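Local coordinates for protein ORF14 (Streptomyces clavuligerus, PDB 2WPX) that probably transfers acetyl groups as a tandem GNAT-fold protein of the clavulanic acid pathway, and binds acetyl-coenzyme A, at residues D162-D167 with E298-E303; D171-V176 with K285-E290; G232-H237 with V254-G259; T124-L129 with P324-V329. All coordinates share one frame; numbering follows the deposited sequence.

Interaction 1: D162-D167 with E298-E303; sequences DLDRHD and EVRLVE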
loop_
_atom_site.group_PDB
_atom_site.type_symbol
_atom_site.label_atom_id
_atom_site.label_comp_id
_atom_site.label_asym_id
_atom_site.label_seq_id
_atom_site.Cartn_x
_atom_site.Cartn_y
_atom_site.Cartn_z
ATOM N N ASP A 162 -15.588 8.895 -2.466
ATOM C CA ASP A 162 -16.043 9.106 -3.792
ATOM C C ASP A 162 -16.591 10.519 -3.873
ATOM O O ASP A 162 -17.704 10.813 -3.422
ATOM C CB ASP A 162 -17.137 8.104 -4.068
ATOM C CG ASP A 162 -17.775 8.270 -5.405
ATOM O OD1 ASP A 162 -17.679 9.335 -6.064
ATOM O OD2 ASP A 162 -18.426 7.292 -5.795
ATOM N N LEU A 163 -15.804 11.380 -4.489
ATOM C CA LEU A 163 -16.138 12.767 -4.643
ATOM C C LEU A 163 -17.452 13.028 -5.397
ATOM O O LEU A 163 -17.983 14.119 -5.284
ATOM C CB LEU A 163 -14.986 13.497 -5.324
ATOM C CG LEU A 163 -13.814 13.955 -4.449
ATOM C CD1 LEU A 163 -13.472 12.922 -3.455
ATOM C CD2 LEU A 163 -12.628 14.190 -5.391
ATOM N N ASP A 164 -17.944 12.073 -6.184
ATOM C CA ASP A 164 -19.272 12.221 -6.805
ATOM C C ASP A 164 -20.396 11.942 -5.820
ATOM O O ASP A 164 -21.559 12.176 -6.110
ATOM C CB ASP A 164 -19.489 11.248 -7.971
ATOM C CG ASP A 164 -18.773 11.664 -9.232
ATOM O OD1 ASP A 164 -18.506 10.745 -10.055
ATOM O OD2 ASP A 164 -18.449 12.867 -9.385
ATOM N N ARG A 165 -20.057 11.380 -4.675
ATOM C CA ARG A 165 -21.061 11.125 -3.647
ATOM C C ARG A 165 -20.961 12.198 -2.561
ATOM O O ARG A 165 -21.948 12.594 -1.993
ATOM C CB ARG A 165 -20.841 9.750 -3.047
ATOM C CG ARG A 165 -21.878 9.330 -2.068
ATOM C CD ARG A 165 -21.220 8.723 -0.838
ATOM N NE ARG A 165 -20.904 7.296 -0.966
ATOM C CZ ARG A 165 -21.751 6.314 -0.638
ATOM N NH1 ARG A 165 -22.977 6.593 -0.196
ATOM N NH2 ARG A 165 -21.383 5.040 -0.765
ATOM N N HIS A 166 -19.759 12.669 -2.262
ATOM C CA HIS A 166 -19.627 13.627 -1.163
ATOM C C HIS A 166 -18.461 14.549 -1.457
ATOM O O HIS A 166 -17.384 14.093 -1.737
ATOM C CB HIS A 166 -19.409 12.934 0.185
ATOM C CG HIS A 166 -19.030 13.891 1.285
ATOM N ND1 HIS A 166 -19.875 14.892 1.726
ATOM C CD2 HIS A 166 -17.881 14.038 1.991
ATOM C CE1 HIS A 166 -19.274 15.596 2.668
ATOM N NE2 HIS A 166 -18.061 15.097 2.846
ATOM N N ASP A 167 -18.679 15.849 -1.432
ATOM C CA ASP A 167 -17.559 16.765 -1.694
ATOM C C ASP A 167 -16.951 17.366 -0.422
ATOM O O ASP A 167 -17.503 18.282 0.132
ATOM C CB ASP A 167 -18.014 17.866 -2.657
ATOM C CG ASP A 167 -16.946 18.917 -2.877
ATOM O OD1 ASP A 167 -17.357 19.972 -3.397
ATOM O OD2 ASP A 167 -15.745 18.725 -2.502
ATOM N N GLU A 298 -9.493 14.933 -12.779
ATOM C CA GLU A 298 -10.368 13.822 -13.085
ATOM C C GLU A 298 -10.476 12.903 -11.907
ATOM O O GLU A 298 -11.247 11.967 -11.949
ATOM C CB GLU A 298 -9.857 13.035 -14.275
ATOM C CG GLU A 298 -10.200 13.672 -15.593
ATOM C CD GLU A 298 -9.499 13.001 -16.749
ATOM O OE1 GLU A 298 -8.330 13.339 -17.003
ATOM O OE2 GLU A 298 -10.105 12.149 -17.432
ATOM N N VAL A 299 -9.682 13.172 -10.865
ATOM C CA VAL A 299 -9.712 12.369 -9.655
ATOM C C VAL A 299 -11.057 12.451 -8.933
ATOM O O VAL A 299 -11.646 13.511 -8.742
ATOM C CB VAL A 299 -8.551 12.721 -8.676
ATOM C CG1 VAL A 299 -8.814 12.079 -7.380
ATOM C CG2 VAL A 299 -7.227 12.244 -9.225
ATOM N N ARG A 300 -11.564 11.291 -8.550
ATOM C CA ARG A 300 -12.960 11.189 -8.177
ATOM C C ARG A 300 -12.984 10.195 -7.046
ATOM O O ARG A 300 -13.833 10.300 -6.120
ATOM C CB ARG A 300 -13.739 10.658 -9.376
ATOM C CG ARG A 300 -14.724 11.580 -10.086
ATOM C CD ARG A 300 -14.415 13.071 -10.143
ATOM N NE ARG A 300 -15.633 13.809 -9.804
ATOM C CZ ARG A 300 -15.690 14.790 -8.897
ATOM N NH1 ARG A 300 -14.577 15.214 -8.288
ATOM N NH2 ARG A 300 -16.853 15.379 -8.620
ATOM N N LEU A 301 -12.060 9.215 -7.117
ATOM C CA LEU A 301 -12.033 8.128 -6.115
ATOM C C LEU A 301 -10.732 8.043 -5.370
ATOM O O LEU A 301 -9.646 7.865 -5.972
ATOM C CB LEU A 301 -12.354 6.760 -6.740
ATOM C CG LEU A 301 -13.686 6.589 -7.494
ATOM C CD1 LEU A 301 -13.664 5.298 -8.380
ATOM C CD2 LEU A 301 -14.801 6.481 -6.504
ATOM N N VAL A 302 -10.804 8.168 -4.047
ATOM C CA VAL A 302 -9.598 8.281 -3.267
ATOM C C VAL A 302 -9.633 7.204 -2.213
ATOM O O VAL A 302 -10.635 7.006 -1.535
ATOM C CB VAL A 302 -9.485 9.675 -2.632
ATOM C CG1 VAL A 302 -8.177 9.794 -1.828
ATOM C CG2 VAL A 302 -9.569 10.731 -3.694
ATOM N N GLU A 303 -8.575 6.428 -2.117
ATOM C CA GLU A 303 -8.544 5.390 -1.112
ATOM C C GLU A 303 -7.486 5.720 -0.045
ATOM O O GLU A 303 -6.504 6.464 -0.303
ATOM C CB GLU A 303 -8.246 4.024 -1.756
ATOM C CG GLU A 303 -6.786 3.830 -2.107
ATOM C CD GLU A 303 -6.522 2.477 -2.794
ATOM O OE1 GLU A 303 -6.537 1.442 -2.109
ATOM O OE2 GLU A 303 -6.303 2.466 -4.020
HETATM O O HOH W 1 -16.907 16.580 -5.926
#

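Interaction 2: D171-V176 with K285-E290; sequences DGVPAV and KLANLE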
loop_
_atom_site.group_PDB
_atom_site.type_symbol
_atom_site.label_atom_id
_atom_site.label_comp_id
_atom_site.label_asym_id
_atom_site.label_seq_id
_atom_site.Cartn_x
_atom_site.Cartn_y
_atom_site.Cartn_z
ATOM N N ASP A 171 -17.280 23.344 1.489
ATOM C CA ASP A 171 -17.125 24.574 2.315
ATOM C C ASP A 171 -15.674 25.027 2.375
ATOM O O ASP A 171 -15.212 25.442 3.431
ATOM C CB ASP A 171 -17.632 24.372 3.760
ATOM C CG ASP A 171 -19.124 24.071 3.804
ATOM O OD1 ASP A 171 -19.875 24.796 3.094
ATOM O OD2 ASP A 171 -19.540 23.107 4.508
ATOM N N GLY A 172 -14.949 24.893 1.273
ATOM C CA GLY A 172 -13.567 25.372 1.182
ATOM C C GLY A 172 -12.615 24.707 2.149
ATOM O O GLY A 172 -12.928 23.703 2.749
ATOM N N VAL A 173 -11.453 25.288 2.316
ATOM C CA VAL A 173 -10.452 24.782 3.244
ATOM C C VAL A 173 -10.510 25.664 4.503
ATOM O O VAL A 173 -10.631 26.889 4.430
ATOM C CB VAL A 173 -9.049 24.906 2.571
ATOM C CG1 VAL A 173 -7.886 24.331 3.446
ATOM C CG2 VAL A 173 -9.024 24.256 1.168
ATOM N N PRO A 174 -10.391 25.057 5.680
ATOM C CA PRO A 174 -10.444 25.763 6.963
ATOM C C PRO A 174 -9.197 26.673 7.084
ATOM O O PRO A 174 -8.166 26.443 6.376
ATOM C CB PRO A 174 -10.313 24.627 7.988
ATOM C CG PRO A 174 -10.526 23.356 7.184
ATOM C CD PRO A 174 -10.013 23.646 5.847
ATOM N N ALA A 175 -9.303 27.667 7.980
ATOM C CA ALA A 175 -8.225 28.619 8.269
ATOM C C ALA A 175 -7.056 27.912 8.945
ATOM O O ALA A 175 -7.235 26.968 9.710
ATOM C CB ALA A 175 -8.747 29.723 9.168
ATOM N N VAL A 176 -5.861 28.359 8.623
ATOM C CA VAL A 176 -4.647 27.974 9.319
ATOM C C VAL A 176 -4.568 28.644 10.689
ATOM O O VAL A 176 -4.717 29.852 10.834
ATOM C CB VAL A 176 -3.412 28.388 8.450
ATOM C CG1 VAL A 176 -2.115 27.788 8.967
ATOM C CG2 VAL A 176 -3.673 28.000 6.963
ATOM N N LYS A 285 -5.424 17.345 5.334
ATOM C CA LYS A 285 -6.056 16.518 4.284
ATOM C C LYS A 285 -6.827 17.328 3.278
ATOM O O LYS A 285 -6.775 17.035 2.071
ATOM C CB LYS A 285 -6.963 15.427 4.850
ATOM C CG LYS A 285 -6.225 14.385 5.596
ATOM C CD LYS A 285 -7.251 13.535 6.293
ATOM C CE LYS A 285 -6.830 12.078 6.310
ATOM N NZ LYS A 285 -5.969 11.976 7.471
ATOM N N LEU A 286 -7.525 18.362 3.766
ATOM C CA LEU A 286 -8.344 19.177 2.891
ATOM C C LEU A 286 -7.475 20.065 2.041
ATOM O O LEU A 286 -7.742 20.198 0.843
ATOM C CB LEU A 286 -9.343 20.006 3.661
ATOM C CG LEU A 286 -10.536 19.182 4.108
ATOM C CD1 LEU A 286 -11.256 20.045 5.100
ATOM C CD2 LEU A 286 -11.452 18.851 2.934
ATOM N N ALA A 287 -6.435 20.666 2.622
ATOM C CA ALA A 287 -5.537 21.485 1.795
ATOM C C ALA A 287 -4.815 20.606 0.772
ATOM O O ALA A 287 -4.693 20.996 -0.379
ATOM C CB ALA A 287 -4.478 22.276 2.688
ATOM N N ASN A 288 -4.322 19.434 1.186
ATOM C CA ASN A 288 -3.655 18.535 0.217
ATOM C C ASN A 288 -4.597 18.004 -0.873
ATOM O O ASN A 288 -4.184 17.830 -2.009
ATOM C CB ASN A 288 -2.981 17.352 0.902
ATOM C CG ASN A 288 -1.716 16.878 0.155
ATOM O OD1 ASN A 288 -1.453 15.666 0.063
ATOM N ND2 ASN A 288 -0.929 17.830 -0.373
ATOM N N LEU A 289 -5.848 17.722 -0.524
ATOM C CA LEU A 289 -6.788 17.274 -1.533
ATOM C C LEU A 289 -7.014 18.397 -2.550
ATOM O O LEU A 289 -7.032 18.188 -3.749
ATOM C CB LEU A 289 -8.102 16.805 -0.918
ATOM C CG LEU A 289 -9.153 16.229 -1.909
ATOM C CD1 LEU A 289 -8.645 14.971 -2.510
ATOM C CD2 LEU A 289 -10.542 15.987 -1.286
ATOM N N GLU A 290 -7.140 19.615 -2.079
ATOM C CA GLU A 290 -7.411 20.663 -3.005
ATOM C C GLU A 290 -6.235 20.800 -3.963
ATOM O O GLU A 290 -6.409 21.138 -5.148
ATOM C CB GLU A 290 -7.624 21.955 -2.251
ATOM C CG GLU A 290 -8.011 23.111 -3.131
ATOM C CD GLU A 290 -7.971 24.421 -2.334
ATOM O OE1 GLU A 290 -6.970 24.720 -1.662
ATOM O OE2 GLU A 290 -8.961 25.141 -2.350
#

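Interaction 3: G232-H237 with V254-G259; sequences GRRAYH and VSKTTG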
loop_
_atom_site.group_PDB
_atom_site.type_symbol
_atom_site.label_atom_id
_atom_site.label_comp_id
_atom_site.label_asym_id
_atom_site.label_seq_id
_atom_site.Cartn_x
_atom_site.Cartn_y
_atom_site.Cartn_z
ATOM N N GLY A 232 6.341 5.301 -12.141
ATOM C CA GLY A 232 5.482 6.286 -12.809
ATOM C C GLY A 232 4.485 6.951 -11.860
ATOM O O GLY A 232 3.486 7.527 -12.305
ATOM N N ARG A 233 4.733 6.805 -10.551
ATOM C CA ARG A 233 3.889 7.410 -9.533
ATOM C C ARG A 233 4.337 8.842 -9.239
ATOM O O ARG A 233 5.533 9.118 -9.094
ATOM C CB ARG A 233 3.950 6.597 -8.230
ATOM C CG ARG A 233 3.132 5.336 -8.310
ATOM C CD ARG A 233 3.325 4.480 -7.121
ATOM N NE ARG A 233 2.436 3.321 -7.187
ATOM C CZ ARG A 233 1.221 3.329 -6.648
ATOM N NH1 ARG A 233 0.776 4.425 -6.041
ATOM N NH2 ARG A 233 0.454 2.267 -6.719
ATOM N N ARG A 234 3.349 9.712 -9.091
ATOM C CA ARG A 234 3.515 11.105 -8.791
ATOM C C ARG A 234 2.976 11.334 -7.363
ATOM O O ARG A 234 2.007 10.679 -6.957
ATOM C CB ARG A 234 2.511 11.795 -9.700
ATOM C CG ARG A 234 2.904 12.982 -10.328
ATOM C CD ARG A 234 2.336 12.981 -11.748
ATOM N NE ARG A 234 0.889 12.975 -12.007
ATOM C CZ ARG A 234 0.293 12.133 -12.885
ATOM N NH1 ARG A 234 0.987 11.160 -13.490
ATOM N NH2 ARG A 234 -0.996 12.227 -13.161
ATOM N N ALA A 235 3.487 12.329 -6.628
ATOM C CA ALA A 235 2.970 12.535 -5.272
ATOM C C ALA A 235 2.687 13.999 -4.953
ATOM O O ALA A 235 3.191 14.897 -5.634
ATOM C CB ALA A 235 3.910 11.901 -4.230
ATOM N N TYR A 236 1.837 14.232 -3.952
ATOM C CA TYR A 236 1.440 15.599 -3.607
ATOM C C TYR A 236 1.508 15.761 -2.085
ATOM O O TYR A 236 0.926 14.938 -1.339
ATOM C CB TYR A 236 0.026 15.919 -4.116
ATOM C CG TYR A 236 -0.115 15.959 -5.605
ATOM C CD1 TYR A 236 -0.312 14.769 -6.357
ATOM C CD2 TYR A 236 -0.058 17.166 -6.293
ATOM C CE1 TYR A 236 -0.451 14.801 -7.725
ATOM C CE2 TYR A 236 -0.197 17.190 -7.679
ATOM C CZ TYR A 236 -0.378 16.012 -8.364
ATOM O OH TYR A 236 -0.525 16.030 -9.694
ATOM N N HIS A 237 2.239 16.781 -1.621
ATOM C CA HIS A 237 2.475 16.967 -0.181
ATOM C C HIS A 237 2.038 18.344 0.320
ATOM O O HIS A 237 2.236 19.337 -0.352
ATOM C CB HIS A 237 3.944 16.789 0.161
ATOM C CG HIS A 237 4.492 15.467 -0.252
ATOM N ND1 HIS A 237 4.960 15.225 -1.528
ATOM C CD2 HIS A 237 4.630 14.299 0.428
ATOM C CE1 HIS A 237 5.385 13.975 -1.607
ATOM N NE2 HIS A 237 5.211 13.397 -0.429
ATOM N N VAL A 254 -0.703 12.518 -1.008
ATOM C CA VAL A 254 -1.384 11.702 -1.992
ATOM C C VAL A 254 -0.358 11.183 -3.066
ATOM O O VAL A 254 0.608 11.885 -3.485
ATOM C CB VAL A 254 -2.578 12.451 -2.658
ATOM C CG1 VAL A 254 -3.225 11.613 -3.740
ATOM C CG2 VAL A 254 -3.660 12.776 -1.608
ATOM N N SER A 255 -0.604 9.959 -3.518
ATOM C CA SER A 255 0.216 9.305 -4.491
ATOM C C SER A 255 -0.725 9.066 -5.672
ATOM O O SER A 255 -1.895 8.739 -5.492
ATOM C CB SER A 255 0.701 7.983 -3.846
ATOM O OG SER A 255 1.396 7.193 -4.752
ATOM N N LYS A 256 -0.249 9.252 -6.888
ATOM C CA LYS A 256 -1.131 9.113 -8.067
ATOM C C LYS A 256 -0.346 8.327 -9.107
ATOM O O LYS A 256 0.768 8.704 -9.409
ATOM C CB LYS A 256 -1.440 10.495 -8.631
ATOM C CG LYS A 256 -2.063 10.503 -10.014
ATOM C CD LYS A 256 -3.606 10.478 -9.829
ATOM C CE LYS A 256 -4.350 9.760 -10.992
ATOM N NZ LYS A 256 -3.819 8.351 -11.222
ATOM N N THR A 257 -0.917 7.235 -9.630
ATOM C CA THR A 257 -0.289 6.433 -10.719
ATOM C C THR A 257 -0.409 7.098 -12.116
ATOM O O THR A 257 -1.216 8.017 -12.338
ATOM C CB THR A 257 -0.779 4.962 -10.754
ATOM O OG1 THR A 257 -2.195 4.941 -10.898
ATOM C CG2 THR A 257 -0.462 4.195 -9.493
ATOM N N THR A 258 0.450 6.685 -13.043
ATOM C CA THR A 258 0.321 7.132 -14.407
ATOM C C THR A 258 -1.077 6.773 -14.922
ATOM O O THR A 258 -1.780 7.605 -15.458
ATOM C CB THR A 258 1.435 6.554 -15.330
ATOM O OG1 THR A 258 2.697 7.090 -14.957
ATOM C CG2 THR A 258 1.204 6.947 -16.812
ATOM N N GLY A 259 -1.482 5.535 -14.741
ATOM C CA GLY A 259 -2.786 5.063 -15.226
ATOM C C GLY A 259 -3.912 5.444 -14.264
ATOM O O GLY A 259 -3.659 5.824 -13.102
#

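Interaction 4: T124-L129 with P324-V329; sequences TVVESL and PYDRWV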
loop_
_atom_site.group_PDB
_atom_site.type_symbol
_atom_site.label_atom_id
_atom_site.label_comp_id
_atom_site.label_asym_id
_atom_site.label_seq_id
_atom_site.Cartn_x
_atom_site.Cartn_y
_atom_site.Cartn_z
ATOM N N THR A 124 -0.968 -10.083 3.871
ATOM C CA THR A 124 -2.147 -9.287 4.069
ATOM C C THR A 124 -3.368 -9.895 3.321
ATOM O O THR A 124 -3.333 -10.128 2.113
ATOM C CB THR A 124 -1.935 -7.878 3.610
ATOM O OG1 THR A 124 -0.761 -7.366 4.240
ATOM C CG2 THR A 124 -3.087 -7.037 4.036
ATOM N N VAL A 125 -4.445 -10.141 4.050
ATOM C CA VAL A 125 -5.563 -10.827 3.476
ATOM C C VAL A 125 -6.730 -9.901 3.481
ATOM O O VAL A 125 -6.992 -9.200 4.482
ATOM C CB VAL A 125 -5.910 -12.085 4.284
ATOM C CG1 VAL A 125 -7.103 -12.766 3.651
ATOM C CG2 VAL A 125 -4.655 -13.023 4.393
ATOM N N VAL A 126 -7.469 -9.870 2.382
ATOM C CA VAL A 126 -8.662 -9.067 2.389
ATOM C C VAL A 126 -9.938 -9.712 2.980
ATOM O O VAL A 126 -10.411 -10.746 2.501
ATOM C CB VAL A 126 -8.956 -8.578 1.024
ATOM C CG1 VAL A 126 -10.316 -7.797 1.067
ATOM C CG2 VAL A 126 -7.745 -7.734 0.538
ATOM N N GLU A 127 -10.528 -9.065 3.979
ATOM C CA GLU A 127 -11.613 -9.645 4.723
ATOM C C GLU A 127 -12.691 -8.607 4.871
ATOM O O GLU A 127 -12.495 -7.486 4.432
ATOM C CB GLU A 127 -11.129 -10.185 6.090
ATOM C CG GLU A 127 -9.993 -11.248 5.942
ATOM C CD GLU A 127 -9.873 -12.078 7.185
ATOM O OE1 GLU A 127 -10.950 -12.511 7.658
ATOM O OE2 GLU A 127 -8.727 -12.252 7.716
ATOM N N SER A 128 -13.843 -9.004 5.425
ATOM C CA SER A 128 -14.945 -8.090 5.726
ATOM C C SER A 128 -14.833 -7.280 7.010
ATOM O O SER A 128 -14.271 -7.691 8.000
ATOM C CB SER A 128 -16.285 -8.821 5.783
ATOM O OG SER A 128 -16.389 -9.739 4.718
ATOM N N LEU A 129 -15.451 -6.115 6.955
ATOM C CA LEU A 129 -15.625 -5.273 8.121
ATOM C C LEU A 129 -16.872 -5.673 8.847
ATOM O O LEU A 129 -17.782 -6.185 8.263
ATOM C CB LEU A 129 -15.760 -3.840 7.658
ATOM C CG LEU A 129 -14.442 -3.343 7.108
ATOM C CD1 LEU A 129 -14.758 -2.120 6.322
ATOM C CD2 LEU A 129 -13.432 -3.053 8.261
ATOM N N PRO A 324 -15.483 3.247 5.299
ATOM C CA PRO A 324 -14.802 1.957 5.431
ATOM C C PRO A 324 -15.456 0.947 4.496
ATOM O O PRO A 324 -16.662 0.772 4.509
ATOM C CB PRO A 324 -15.020 1.584 6.905
ATOM C CG PRO A 324 -15.367 2.891 7.573
ATOM C CD PRO A 324 -16.109 3.698 6.551
ATOM N N TYR A 325 -14.645 0.303 3.677
ATOM C CA TYR A 325 -15.144 -0.637 2.704
ATOM C C TYR A 325 -14.746 -2.104 2.980
ATOM O O TYR A 325 -15.605 -2.967 2.981
ATOM C CB TYR A 325 -14.666 -0.235 1.332
ATOM C CG TYR A 325 -15.471 -0.910 0.293
ATOM C CD1 TYR A 325 -16.716 -0.391 -0.092
ATOM C CD2 TYR A 325 -15.015 -2.071 -0.316
ATOM C CE1 TYR A 325 -17.478 -1.012 -1.049
ATOM C CE2 TYR A 325 -15.767 -2.693 -1.293
ATOM C CZ TYR A 325 -17.000 -2.160 -1.649
ATOM O OH TYR A 325 -17.763 -2.782 -2.633
ATOM N N ASP A 326 -13.455 -2.386 3.196
ATOM C CA ASP A 326 -13.012 -3.732 3.533
ATOM C C ASP A 326 -11.851 -3.696 4.541
ATOM O O ASP A 326 -11.361 -2.613 4.912
ATOM C CB ASP A 326 -12.673 -4.522 2.280
ATOM C CG ASP A 326 -11.655 -3.812 1.432
ATOM O OD1 ASP A 326 -11.647 -3.989 0.193
ATOM O OD2 ASP A 326 -10.858 -3.034 1.995
ATOM N N ARG A 327 -11.417 -4.880 4.978
ATOM C CA ARG A 327 -10.501 -5.012 6.109
ATOM C C ARG A 327 -9.196 -5.688 5.655
ATOM O O ARG A 327 -9.233 -6.661 4.881
ATOM C CB ARG A 327 -11.145 -5.856 7.195
ATOM C CG ARG A 327 -10.374 -5.856 8.516
ATOM C CD ARG A 327 -11.155 -6.537 9.647
ATOM N NE ARG A 327 -10.541 -6.356 10.964
ATOM C CZ ARG A 327 -10.280 -7.343 11.821
ATOM N NH1 ARG A 327 -10.584 -8.603 11.515
ATOM N NH2 ARG A 327 -9.723 -7.081 12.998
ATOM N N TRP A 328 -8.051 -5.177 6.125
ATOM C CA TRP A 328 -6.751 -5.696 5.697
ATOM C C TRP A 328 -6.135 -6.474 6.842
ATOM O O TRP A 328 -5.578 -5.860 7.732
ATOM C CB TRP A 328 -5.822 -4.529 5.308
ATOM C CG TRP A 328 -6.084 -4.010 3.970
ATOM C CD1 TRP A 328 -7.064 -4.414 3.127
ATOM C CD2 TRP A 328 -5.379 -2.943 3.295
ATOM N NE1 TRP A 328 -7.008 -3.687 1.949
ATOM C CE2 TRP A 328 -5.965 -2.802 2.014
ATOM C CE3 TRP A 328 -4.299 -2.107 3.640
ATOM C CZ2 TRP A 328 -5.504 -1.833 1.058
ATOM C CZ3 TRP A 328 -3.828 -1.160 2.679
ATOM C CH2 TRP A 328 -4.419 -1.043 1.414
ATOM N N VAL A 329 -6.262 -7.803 6.845
ATOM C CA VAL A 329 -5.936 -8.614 8.014
ATOM C C VAL A 329 -4.553 -9.295 7.867
ATOM O O VAL A 329 -4.258 -9.886 6.815
ATOM C CB VAL A 329 -6.994 -9.710 8.278
ATOM C CG1 VAL A 329 -6.730 -10.353 9.630
ATOM C CG2 VAL A 329 -8.372 -9.181 8.189
HETATM O O HOH W 2 -12.775 -9.560 9.587
HETATM O O HOH W 3 -16.242 -5.113 4.659
#

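Interaction 1: D162-D167 with E298-E303
V299 meets L163 through its backbone: the carbonyl O of V299 lies 3.6 Å from CD2 of L163, while both side chains also rest on L293 of helix 280-295. R300 has the largest share of the contact. Its backbone O takes the N-H of L163 at 2.8 Å from L163 N to R300 O, approached nearly along the C=O axis, and the CA-H of D162 leans on the same oxygen. The R300 side chain bends at chi2 and chi3, folding the guanidinium back over the turn, where L163 C and D164 N lie over one face and NH1 comes 3.4 Å from CB of L163. D164 crosses it at about a right angle; OD2 of D164 takes NE and NH2 of R300, at 3.0 Å for NE, both bonds weak and bent, to 128° at the NE hydrogen; the carboxylate and guanidinium planes stand 72° apart. NH1 of R300 has a weak bond to O of V299, and a water joins NH2 of R300 to O of L163. L301 forms a single antiparallel, non-hydrogen-bonded bridge with D162, and its CD2 lies 3.6 Å from CG of D162, the two side chains running the same way. V302 gives CG2 to CD1 of L163 at 4.5 Å. The bridge joins the end of strand 149-162 to the start of strand 301-307, just where D162 opens an Asx turn, OD1 accepting from D164 N, and the chain leaves the sheet. The guanidinium thus has D164, the water and the weak V299 bond as partners, and D164 probably offsets its charge.

Interaction 2: D171-V176 with K285-E290
V173 sets CG1 anti to its backbone N (chi1 -177°) and CG2 beside that N, which splits the two methyls between two neighbouring turns of the helix. CG1 goes to A287, 4.0 Å from the backbone N of A287 and 4.1 Å from its CB. CG2 reaches the next turn, where E290, with CG anti to the backbone N and the chain extended beyond it, stretches its carboxylate across the methyl: OE1 of E290 is 3.5 Å from CG2 of V173 and OE2 is 3.6 Å from that methyl. The contact joins helix 280-295 of the second GNAT family region to the loop linking strand 149-162 with strand 180-185, the loop lying along the helix without a hydrogen bond between the two segments. P174 follows with its ring beside L286; CD of P174 touches CD1 of L286 at 3.9 Å, the two side chains crossing at about a right angle. L286 also packs on P168 and L169, earlier in the same loop, and A287 meets L182 of strand 180-185. E290 OE1 also has a long, weak ion pair with R294.

Interaction 3: G232-H237 with V254-G259
T257 CG2 sits over the centre of the R233 guanidinium, 3.4 Å from CZ of R233, and OG of S255 lies at the edge of that group, in its plane. NH1 of R233 gives S255 OG a hydrogen bond of 3.1 Å, bent to 136° at the hydrogen; NH2 of R233 pairs with D45 of helix 43-51. The neighbouring R234 guanidinium takes K256 CG over one face, offset toward the rim, at 3.7 Å from NH2 of R234. R234 lies in, and R233 just before, the first strand of the beta hairpin 234-242/247-256 in the second GNAT family region; the short segments 234-237 and 254-256 run antiparallel, at 160°. R234 and Y236 share a sheet face with K256 and V254, and A235 shares the other with S255. R234 bends at chi2 and chi3 and puts NH2 on E296, whose other carboxylate oxygen takes the hydroxyl of Y236, so one acid steadies both side chains. K256 turns NZ away to the carbonyls of T257 and N260, and it stays 5.2 Å from NH2 of R234. The strands are paired by two reciprocal pairs of backbone bonds: R234 with K256, at 2.8 Å from R234 N to K256 O, and Y236 with V254. Just before the strand, G232 follows helix 222-230 in a Schellman motif, and its positive phi suits glycine. Its carbonyl is then held by T258: OG1 of T258 donates to O of G232 at 2.8 Å, in the carbonyl plane and on a lone pair.

Interaction 4: T124-L129 with P324-V329
Strand 120-127, beside the acetyl-CoA site, pairs antiparallel with strand 323-334, so a C-terminal strand abuts the N-terminal GNAT region; the side chain of V125 is about 4 Å from the bound acetyl-CoA. Two reciprocal pairs of backbone bonds join V125 to V329 and E127 to R327, with V125 N to V329 O at 2.8 Å. On the face of V126 and W328, CG2 of V126 is 4.3 Å from CD1 of W328. CG2 of T124 touches CB of W328 at 3.9 Å. The indole also stacks on H158. E127 crosses V329 at about a right angle, its chain extended beyond CG, with OE2 of E127 3.1 Å from CG2 of V329; OE2 also pairs with R150 and W331. L129, with CG beside its backbone N (chi1 -69°), puts CD1 3.3 Å from C of Y325, at the classic beta bulge that Y325 and D326 make opposite H158 of strand 149-162. A water joins L129 N to Y325 O, and another joins S128 O to R327 NH1. Past the backbone pairing, water carries the polar link, while the E127 carboxylate, packed against apolar V329, probably depends on R150 and W331 to offset its charge.

In the fold
From the N terminus, strand 120-127 comes first, and interaction 4 returns to it 195 residues later from strand 323-334, closing the widest loop and enclosing the other three. Within it, interaction 1 ties the end of strand 149-162 to the start of strand 301-307. Inside that, interaction 2 lays the linking loop on helix 280-295, and interaction 3, the innermost, closes the hairpin of strands 234-242 and 247-256. No loops cross. Interactions 1 and 3 touch where V299 packs on K256, and N288 of helix 280-295 packs against the hairpin, joining interactions 2 and 3. Interactions 3 and 4 lie on opposite sides of the chain's centre, about 24 Å apart between centres.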